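Local coordinates for protein scyllo-inosose 3-dehydrogenase (Thermotoga maritima, PDB 3IP1) that catalyses the NAD(+)-dependent oxidation of scyllo-inosose to 3-dehydro-scyllo-inosose, a zinc-dependent step that probably belongs to myo-inositol breakdown, at residues 62-67 with 98-103; 218-223 with 284-289; 69-74 with 93-98. All coordinates share one frame; numbering follows the deposited sequence. Where two conformers were deposited one is given.

Contacts 1 and 3 both belong to the GroES-like part of the subunit and meet at the site of the first zinc ion, occupied by cadmium in this crystal. They share Glu98, and their centres are about 13 Å apart. Contact 3 falls within the chain between the two strands of contact 1. Cys65 SG of contact 1 packs 3.6 Å from Gly96 CA of contact 3. Two waters, one of them bound to the cadmium, belong to both contacts. Contact 2 lies in the Rossmann-type nucleotide-binding part, on the other side of the chain's centre. Its centre is about 27 Å from that of contact 1 and about 24 Å from that of contact 3. Ala289 of contact 2 still comes within about 13 Å of a bound cadmium, side chain to metal.

Contact 1 (62-67 with 98-103). With CD (cadmium ion), chain F.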
loop_
_atom_site.group_PDB
_atom_site.type_symbol
_atom_site.label_atom_id
_atom_site.label_comp_id
_atom_site.label_asym_id
_atom_site.label_seq_id
_atom_site.Cartn_x
_atom_site.Cartn_y
_atom_site.Cartn_z
ATOM N N VAL A 62 17.756 -22.796 -28.156
ATOM C CA VAL A 62 16.445 -22.148 -28.344
ATOM C C VAL A 62 15.418 -23.120 -28.916
ATOM O O VAL A 62 15.682 -23.851 -29.874
ATOM C CB VAL A 62 16.522 -20.861 -29.238
ATOM C CG1 VAL A 62 15.174 -20.147 -29.318
ATOM C CG2 VAL A 62 17.607 -19.896 -28.748
ATOM N N LYS A 63 14.235 -23.136 -28.322
ATOM C CA LYS A 63 13.133 -23.887 -28.895
ATOM C C LYS A 63 12.130 -22.993 -29.608
ATOM O O LYS A 63 11.624 -23.352 -30.666
ATOM C CB LYS A 63 12.437 -24.696 -27.814
ATOM C CG LYS A 63 13.204 -25.919 -27.374
ATOM C CD LYS A 63 12.830 -27.131 -28.220
ATOM C CE LYS A 63 13.952 -27.498 -29.188
ATOM N NZ LYS A 63 13.681 -28.788 -29.927
ATOM N N ALA A 64 11.826 -21.833 -29.034
ATOM C CA ALA A 64 10.850 -20.942 -29.649
ATOM C C ALA A 64 11.210 -19.496 -29.375
ATOM O O ALA A 64 11.792 -19.191 -28.335
ATOM C CB ALA A 64 9.425 -21.260 -29.153
ATOM N N CYS A 65 10.859 -18.610 -30.305
ATOM C CA CYS A 65 11.093 -17.173 -30.145
ATOM C C CYS A 65 10.029 -16.358 -30.884
ATOM O O CYS A 65 9.864 -16.480 -32.103
ATOM C CB CYS A 65 12.487 -16.776 -30.632
ATOM S SG CYS A 65 12.944 -15.100 -30.074
ATOM N N GLY A 66 9.314 -15.522 -30.141
ATOM C CA GLY A 66 8.269 -14.676 -30.727
ATOM C C GLY A 66 8.842 -13.445 -31.381
ATOM O O GLY A 66 9.803 -12.845 -30.872
ATOM N N ILE A 67 8.269 -13.076 -32.523
ATOM C CA ILE A 67 8.565 -11.782 -33.136
ATOM C C ILE A 67 7.734 -10.726 -32.407
ATOM O O ILE A 67 6.514 -10.800 -32.392
ATOM C CB ILE A 67 8.218 -11.766 -34.662
ATOM C CG1 ILE A 67 8.987 -12.879 -35.396
ATOM C CG2 ILE A 67 8.459 -10.379 -35.267
ATOM C CD1 ILE A 67 8.709 -13.014 -36.918
ATOM N N GLU A 98 11.728 -12.896 -27.050
ATOM C CA GLU A 98 10.564 -13.550 -26.464
ATOM C C GLU A 98 10.719 -15.053 -26.623
ATOM O O GLU A 98 10.125 -15.658 -27.519
ATOM C CB GLU A 98 9.282 -13.090 -27.156
ATOM C CG GLU A 98 8.969 -11.624 -27.005
ATOM C CD GLU A 98 7.737 -11.207 -27.794
ATOM O OE1 GLU A 98 7.129 -12.068 -28.470
ATOM O OE2 GLU A 98 7.376 -10.021 -27.746
ATOM N N PHE A 99 11.496 -15.675 -25.749
ATOM C CA PHE A 99 11.977 -17.012 -26.067
ATOM C C PHE A 99 11.979 -18.005 -24.919
ATOM O O PHE A 99 11.934 -17.622 -23.745
ATOM C CB PHE A 99 13.386 -16.922 -26.652
ATOM C CG PHE A 99 14.471 -16.852 -25.606
ATOM C CD1 PHE A 99 14.737 -15.661 -24.946
ATOM C CD2 PHE A 99 15.224 -17.980 -25.298
ATOM C CE1 PHE A 99 15.744 -15.588 -23.979
ATOM C CE2 PHE A 99 16.231 -17.934 -24.341
ATOM C CZ PHE A 99 16.497 -16.733 -23.668
ATOM N N SER A 100 12.083 -19.283 -25.294
ATOM C CA SER A 100 12.315 -20.384 -24.368
ATOM C C SER A 100 13.221 -21.440 -25.038
ATOM O O SER A 100 13.490 -21.388 -26.255
ATOM C CB SER A 100 11.001 -21.028 -23.977
ATOM O OG SER A 100 10.397 -21.531 -25.161
ATOM N N GLY A 101 13.702 -22.388 -24.240
ATOM C CA GLY A 101 14.615 -23.401 -24.739
ATOM C C GLY A 101 15.107 -24.278 -23.610
ATOM O O GLY A 101 14.520 -24.293 -22.530
ATOM N N VAL A 102 16.166 -25.038 -23.856
ATOM C CA VAL A 102 16.683 -25.927 -22.822
ATOM C C VAL A 102 18.146 -25.598 -22.523
ATOM O O VAL A 102 18.919 -25.249 -23.433
ATOM C CB VAL A 102 16.454 -27.440 -23.164
ATOM C CG1 VAL A 102 14.988 -27.701 -23.485
ATOM C CG2 VAL A 102 17.307 -27.879 -24.321
ATOM N N VAL A 103 18.517 -25.681 -21.252
ATOM C CA VAL A 103 19.899 -25.451 -20.855
ATOM C C VAL A 103 20.785 -26.566 -21.414
ATOM O O VAL A 103 20.501 -27.752 -21.223
ATOM C CB VAL A 103 20.060 -25.324 -19.310
ATOM C CG1 VAL A 103 21.498 -24.979 -18.964
ATOM C CG2 VAL A 103 19.111 -24.223 -18.760
HETATM CD CD CD F . 8.611 -8.198 -26.431
HETATM O O HOH W 1 11.505 -11.045 -29.922
HETATM O O HOH W 2 6.638 -7.451 -25.382
#
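Segments 62-67 and 98-103 run antiparallel in the GroES-like fold, and a classic beta bulge interrupts their register. Lys63 and Ala64 form the bulge opposite Ser100. Both of their amides donate to Ser100 O, from Lys63 N at 2.8 Å and from Ala64 N at 3.3 Å. Lys63 N is tilted only 17° from the carbonyl plane, while Ala64 N lies above it, 41° out. Beyond the bulge, Ser100 N donates to Ala64 O. Gly66 N donates to Glu98 O at 2.7 Å.

Apolar packing is modest. Cys65 SG is anti to the backbone N (chi1 -166°) and lies beside Phe99 CB at 3.9 Å. The two side chains share one face of the sheet. On the other face Ala64 CB approaches Ser100 OG, whose hydrogen-bond partner is Phe188 O.

Polar contacts gather at the metal end. A water donates to Gly66 O at 2.7 Å. Glu98 runs extended past Gly66, with OE1 3.6 Å from Gly66 CA. That oxygen forms a salt bridge with Lys391, which probably steadies the carboxylate. The other oxygen, Glu98 OE2, binds the cadmium ion at 2.6 Å, alongside His97 and Glu195.

Contact 2 (218-223 with 284-289); sequences VILGGG and KLFLEA
The side chains of Phe286 and Val218 lie side by side and point the same way. Val218 CB approaches ring atom Phe286 CD2 obliquely, at 3.6 Å, and Val218 CG2 reaches CE2. Leu220 CD1 is at the ring edge, near its plane, 4.4 Å from Phe286 CD2. Phe286 CG is anti to its own carbonyl carbon (chi1 -61°), which sets the ring beside the valine. Helix 293-306 packs on this side through Val303 and Ile304. Glu288 shares this face, and its OE2 hydrogen-bonds Thr290 OG1. On the opposite face Ile219 CG1 meets Leu287 CB at 4.2 Å, and helix 224-235 touches both residues.

The strands are neighbours in the parallel sheet of the Rossmann-type domain. Four backbone bonds join them: Val218 N to Leu285 O, Leu287 N to Val218 O, Leu220 N to Leu287 O, and Ala289 N to Leu220 O. The last is more bent at hydrogen, at 141°.

A water donates to Ala289 O at 3.0 Å and weakly accepts from Gly223 N. Gly223 is at the N-cap position of helix 224-235, consistent with a GxGxxG motif. Gly222 N hydrogen-bonds Glu245 OE2; Glu245 probably binds NAD(+). Backbone bonds and mostly apolar side chains thus place the two strand ends side by side where the probable NAD(+) turn begins.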
loop_
_atom_site.group_PDB
_atom_site.type_symbol
_atom_site.label_atom_id
_atom_site.label_comp_id
_atom_site.label_asym_id
_atom_site.label_seq_id
_atom_site.Cartn_x
_atom_site.Cartn_y
_atom_site.Cartn_z
ATOM N N VAL A 218 -11.105 -2.083 -18.125
ATOM C CA VAL A 218 -11.215 -1.717 -19.535
ATOM C C VAL A 218 -9.824 -1.713 -20.164
ATOM O O VAL A 218 -8.917 -1.017 -19.704
ATOM C CB VAL A 218 -11.882 -0.322 -19.710
ATOM C CG1 VAL A 218 -11.807 0.153 -21.160
ATOM C CG2 VAL A 218 -13.350 -0.352 -19.213
ATOM N N ILE A 219 -9.660 -2.487 -21.226
ATOM C CA ILE A 219 -8.384 -2.546 -21.954
ATOM C C ILE A 219 -8.543 -1.955 -23.359
ATOM O O ILE A 219 -9.383 -2.402 -24.148
ATOM C CB ILE A 219 -7.835 -3.999 -22.039
ATOM C CG1 ILE A 219 -7.535 -4.531 -20.632
ATOM C CG2 ILE A 219 -6.586 -4.055 -22.889
ATOM C CD1 ILE A 219 -7.794 -5.961 -20.470
ATOM N N LEU A 220 -7.723 -0.961 -23.658
ATOM C CA LEU A 220 -7.728 -0.321 -24.962
ATOM C C LEU A 220 -6.542 -0.855 -25.756
ATOM O O LEU A 220 -5.388 -0.576 -25.420
ATOM C CB LEU A 220 -7.662 1.206 -24.800
ATOM C CG LEU A 220 -8.857 1.852 -24.071
ATOM C CD1 LEU A 220 -8.653 1.974 -22.533
ATOM C CD2 LEU A 220 -9.169 3.221 -24.666
ATOM N N GLY A 221 -6.831 -1.632 -26.801
ATOM C CA GLY A 221 -5.790 -2.189 -27.670
ATOM C C GLY A 221 -5.671 -3.676 -27.453
ATOM O O GLY A 221 -5.432 -4.116 -26.318
ATOM N N GLY A 222 -5.846 -4.448 -28.531
ATOM C CA GLY A 222 -5.810 -5.915 -28.479
ATOM C C GLY A 222 -4.609 -6.595 -29.144
ATOM O O GLY A 222 -4.730 -7.709 -29.677
ATOM N N GLY A 223 -3.451 -5.937 -29.120
ATOM C CA GLY A 223 -2.193 -6.606 -29.447
ATOM C C GLY A 223 -1.833 -7.580 -28.325
ATOM O O GLY A 223 -2.578 -7.703 -27.345
ATOM N N LYS A 284 -12.272 0.128 -12.422
ATOM C CA LYS A 284 -11.188 0.428 -11.472
ATOM C C LYS A 284 -9.857 0.646 -12.205
ATOM O O LYS A 284 -8.991 1.389 -11.736
ATOM C CB LYS A 284 -11.084 -0.694 -10.415
ATOM C CG LYS A 284 -9.904 -0.641 -9.450
ATOM C CD LYS A 284 -9.981 0.535 -8.445
ATOM C CE LYS A 284 -8.558 0.805 -7.807
ATOM N NZ LYS A 284 -7.527 1.276 -8.864
ATOM N N LEU A 285 -9.696 0.013 -13.367
ATOM C CA LEU A 285 -8.446 0.095 -14.103
ATOM C C LEU A 285 -8.655 0.175 -15.620
ATOM O O LEU A 285 -9.424 -0.596 -16.196
ATOM C CB LEU A 285 -7.553 -1.113 -13.748
ATOM C CG LEU A 285 -6.209 -1.264 -14.492
ATOM C CD1 LEU A 285 -5.157 -0.242 -14.019
ATOM C CD2 LEU A 285 -5.667 -2.675 -14.334
ATOM N N PHE A 286 -7.949 1.106 -16.246
ATOM C CA PHE A 286 -7.887 1.214 -17.694
ATOM C C PHE A 286 -6.448 0.949 -18.129
ATOM O O PHE A 286 -5.510 1.476 -17.542
ATOM C CB PHE A 286 -8.310 2.610 -18.172
ATOM C CG PHE A 286 -9.730 2.995 -17.813
ATOM C CD1 PHE A 286 -10.042 3.415 -16.527
ATOM C CD2 PHE A 286 -10.740 2.970 -18.790
ATOM C CE1 PHE A 286 -11.366 3.791 -16.188
ATOM C CE2 PHE A 286 -12.060 3.338 -18.484
ATOM C CZ PHE A 286 -12.384 3.752 -17.188
ATOM N N LEU A 287 -6.274 0.116 -19.153
ATOM C CA LEU A 287 -4.949 -0.140 -19.691
ATOM C C LEU A 287 -4.892 0.496 -21.058
ATOM O O LEU A 287 -5.644 0.114 -21.970
ATOM C CB LEU A 287 -4.645 -1.636 -19.794
ATOM C CG LEU A 287 -3.240 -1.965 -20.326
ATOM C CD1 LEU A 287 -2.125 -1.491 -19.330
ATOM C CD2 LEU A 287 -3.067 -3.433 -20.658
ATOM N N GLU A 288 -4.008 1.480 -21.190
ATOM C CA GLU A 288 -3.807 2.159 -22.449
ATOM C C GLU A 288 -2.705 1.414 -23.192
ATOM O O GLU A 288 -1.524 1.642 -22.938
ATOM C CB GLU A 288 -3.387 3.616 -22.209
ATOM C CG GLU A 288 -3.665 4.557 -23.392
ATOM C CD GLU A 288 -3.169 4.016 -24.731
ATOM O OE1 GLU A 288 -1.990 4.222 -25.094
ATOM O OE2 GLU A 288 -3.971 3.368 -25.419
ATOM N N ALA A 289 -3.110 0.511 -24.083
ATOM C CA ALA A 289 -2.176 -0.303 -24.852
ATOM C C ALA A 289 -2.331 -0.086 -26.361
ATOM O O ALA A 289 -2.024 -0.986 -27.131
ATOM C CB ALA A 289 -2.363 -1.783 -24.507
HETATM O O HOH W 3 -2.253 -3.996 -27.306
#

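Contact 3 (69-74 with 93-98). With CD (cadmium ion), chain F.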
loop_
_atom_site.group_PDB
_atom_site.type_symbol
_atom_site.label_atom_id
_atom_site.label_comp_id
_atom_site.label_asym_id
_atom_site.label_seq_id
_atom_site.Cartn_x
_atom_site.Cartn_y
_atom_site.Cartn_z
ATOM N N GLY A 69 6.559 -6.643 -31.948
ATOM C CA GLY A 69 6.383 -5.409 -32.725
ATOM C C GLY A 69 7.628 -4.534 -32.811
ATOM O O GLY A 69 7.843 -3.871 -33.831
ATOM N N SER A 70 8.445 -4.526 -31.750
ATOM C CA SER A 70 9.736 -3.824 -31.746
ATOM C C SER A 70 10.703 -4.410 -32.777
ATOM O O SER A 70 11.504 -3.688 -33.362
ATOM C CB SER A 70 10.383 -3.860 -30.353
ATOM O OG SER A 70 9.744 -2.970 -29.454
ATOM N N ASP A 71 10.642 -5.727 -32.985
ATOM C CA ASP A 71 11.473 -6.357 -34.043
ATOM C C ASP A 71 11.083 -5.846 -35.419
ATOM O O ASP A 71 11.952 -5.449 -36.216
ATOM C CB ASP A 71 11.370 -7.884 -34.005
ATOM C CG ASP A 71 11.964 -8.465 -32.739
ATOM O OD1 ASP A 71 13.123 -8.096 -32.407
ATOM O OD2 ASP A 71 11.279 -9.282 -32.091
ATOM N N VAL A 72 9.769 -5.825 -35.673
ATOM C CA VAL A 72 9.205 -5.254 -36.896
ATOM C C VAL A 72 9.687 -3.816 -37.088
ATOM O O VAL A 72 10.153 -3.438 -38.173
ATOM C CB VAL A 72 7.654 -5.340 -36.866
ATOM C CG1 VAL A 72 7.019 -4.699 -38.103
ATOM C CG2 VAL A 72 7.229 -6.797 -36.719
ATOM N N HIS A 73 9.640 -3.039 -36.012
ATOM C CA HIS A 73 9.969 -1.617 -36.078
ATOM C C HIS A 73 11.460 -1.309 -36.198
ATOM O O HIS A 73 11.833 -0.256 -36.744
ATOM C CB HIS A 73 9.314 -0.853 -34.920
ATOM C CG HIS A 73 7.819 -0.820 -35.016
ATOM N ND1 HIS A 73 7.000 -0.520 -33.947
ATOM C CD2 HIS A 73 6.995 -1.066 -36.063
ATOM C CE1 HIS A 73 5.738 -0.573 -34.332
ATOM N NE2 HIS A 73 5.708 -0.904 -35.613
HETATM N N MSE A 74 12.304 -2.223 -35.712
HETATM C CA MSE A 74 13.740 -2.109 -35.948
HETATM C C MSE A 74 14.130 -2.305 -37.415
HETATM O O MSE A 74 15.103 -1.710 -37.870
HETATM C CB MSE A 74 14.543 -3.030 -35.021
HETATM C CG MSE A 74 14.820 -2.441 -33.629
HETATM SE SE MSE A 74 15.905 -3.656 -32.535
HETATM C CE MSE A 74 14.522 -4.981 -32.143
ATOM N N VAL A 93 23.283 -6.975 -34.475
ATOM C CA VAL A 93 22.846 -7.751 -33.304
ATOM C C VAL A 93 21.963 -8.892 -33.777
ATOM O O VAL A 93 21.263 -8.764 -34.791
ATOM C CB VAL A 93 22.067 -6.839 -32.292
ATOM C CG1 VAL A 93 20.611 -6.578 -32.756
ATOM C CG2 VAL A 93 22.102 -7.418 -30.883
ATOM N N THR A 94 22.004 -10.007 -33.057
ATOM C CA THR A 94 21.007 -11.064 -33.240
ATOM C C THR A 94 19.727 -10.639 -32.565
ATOM O O THR A 94 19.718 -10.304 -31.367
ATOM C CB THR A 94 21.492 -12.421 -32.669
ATOM O OG1 THR A 94 22.675 -12.821 -33.373
ATOM C CG2 THR A 94 20.420 -13.522 -32.812
ATOM N N LEU A 95 18.650 -10.648 -33.337
ATOM C CA LEU A 95 17.344 -10.258 -32.827
ATOM C C LEU A 95 16.679 -11.409 -32.063
ATOM O O LEU A 95 17.158 -12.548 -32.096
ATOM C CB LEU A 95 16.440 -9.775 -33.976
ATOM C CG LEU A 95 16.884 -8.530 -34.761
ATOM C CD1 LEU A 95 15.999 -8.412 -35.989
ATOM C CD2 LEU A 95 16.808 -7.233 -33.902
ATOM N N GLY A 96 15.580 -11.094 -31.377
ATOM C CA GLY A 96 14.770 -12.091 -30.682
ATOM C C GLY A 96 14.922 -12.016 -29.172
ATOM O O GLY A 96 16.036 -12.148 -28.645
ATOM N N HIS A 97 13.801 -11.805 -28.477
ATOM C CA HIS A 97 13.830 -11.650 -27.017
ATOM C C HIS A 97 12.617 -12.258 -26.300
ATOM O O HIS A 97 12.499 -12.157 -25.083
ATOM C CB HIS A 97 14.011 -10.178 -26.638
ATOM C CG HIS A 97 12.875 -9.313 -27.058
ATOM N ND1 HIS A 97 12.885 -8.593 -28.227
ATOM C CD2 HIS A 97 11.674 -9.072 -26.476
ATOM C CE1 HIS A 97 11.744 -7.933 -28.348
ATOM N NE2 HIS A 97 10.987 -8.216 -27.305
ATOM N N GLU A 98 11.728 -12.896 -27.050
ATOM C CA GLU A 98 10.564 -13.550 -26.464
ATOM C C GLU A 98 10.719 -15.053 -26.623
ATOM O O GLU A 98 10.125 -15.658 -27.519
ATOM C CB GLU A 98 9.282 -13.090 -27.156
ATOM C CG GLU A 98 8.969 -11.624 -27.005
ATOM C CD GLU A 98 7.737 -11.207 -27.794
ATOM O OE1 GLU A 98 7.129 -12.068 -28.470
ATOM O OE2 GLU A 98 7.376 -10.021 -27.746
HETATM CD CD CD F . 8.611 -8.198 -26.431
HETATM O O HOH W 1 11.505 -11.045 -29.922
HETATM O O HOH W 4 14.770 -8.547 -30.355
HETATM O O HOH W 2 6.638 -7.451 -25.382
#
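Asp71 faces Leu95, Gly96 and His97 from the helix, and two waters mediate its polar contact. Asp71 CG is anti to the carbonyl carbon (chi1 -66°), which directs the carboxylate toward the 93-98 segment. One water donates to Asp71 OD1 at 2.7 Å and accepts from Gly96 N and from His97 ND1, the latter at 2.8 Å. It lies in the plane of the imidazole, at its edge. A second water donates to Asp71 OD2 and accepts from His97 N at 2.8 Å. This one sits over one face of the ring, toward the rim. Asp71 OD2 also accepts a bond from Cys68 N.

His97 CG lies between the backbone N and the carbonyl carbon (chi1 64°). The ring edge then turns to the metal, and His97 NE2 binds the cadmium ion at 2.5 Å. The planes of the His97 ring and the Asp71 carboxylate are 46° apart. With His97 ND1 donating a hydrogen bond to the first water, the aspartate probably orients this ligand through that bridge.

Selenomethionine Met74 CE meets Leu95 CD2 at 3.7 Å. Helix 69-75, which carries the predicted relay residues Ser70 and His73, thus packs against the loop that follows strand 93-94. Leu8 of strand 3-12 touches both Met74 and Leu95.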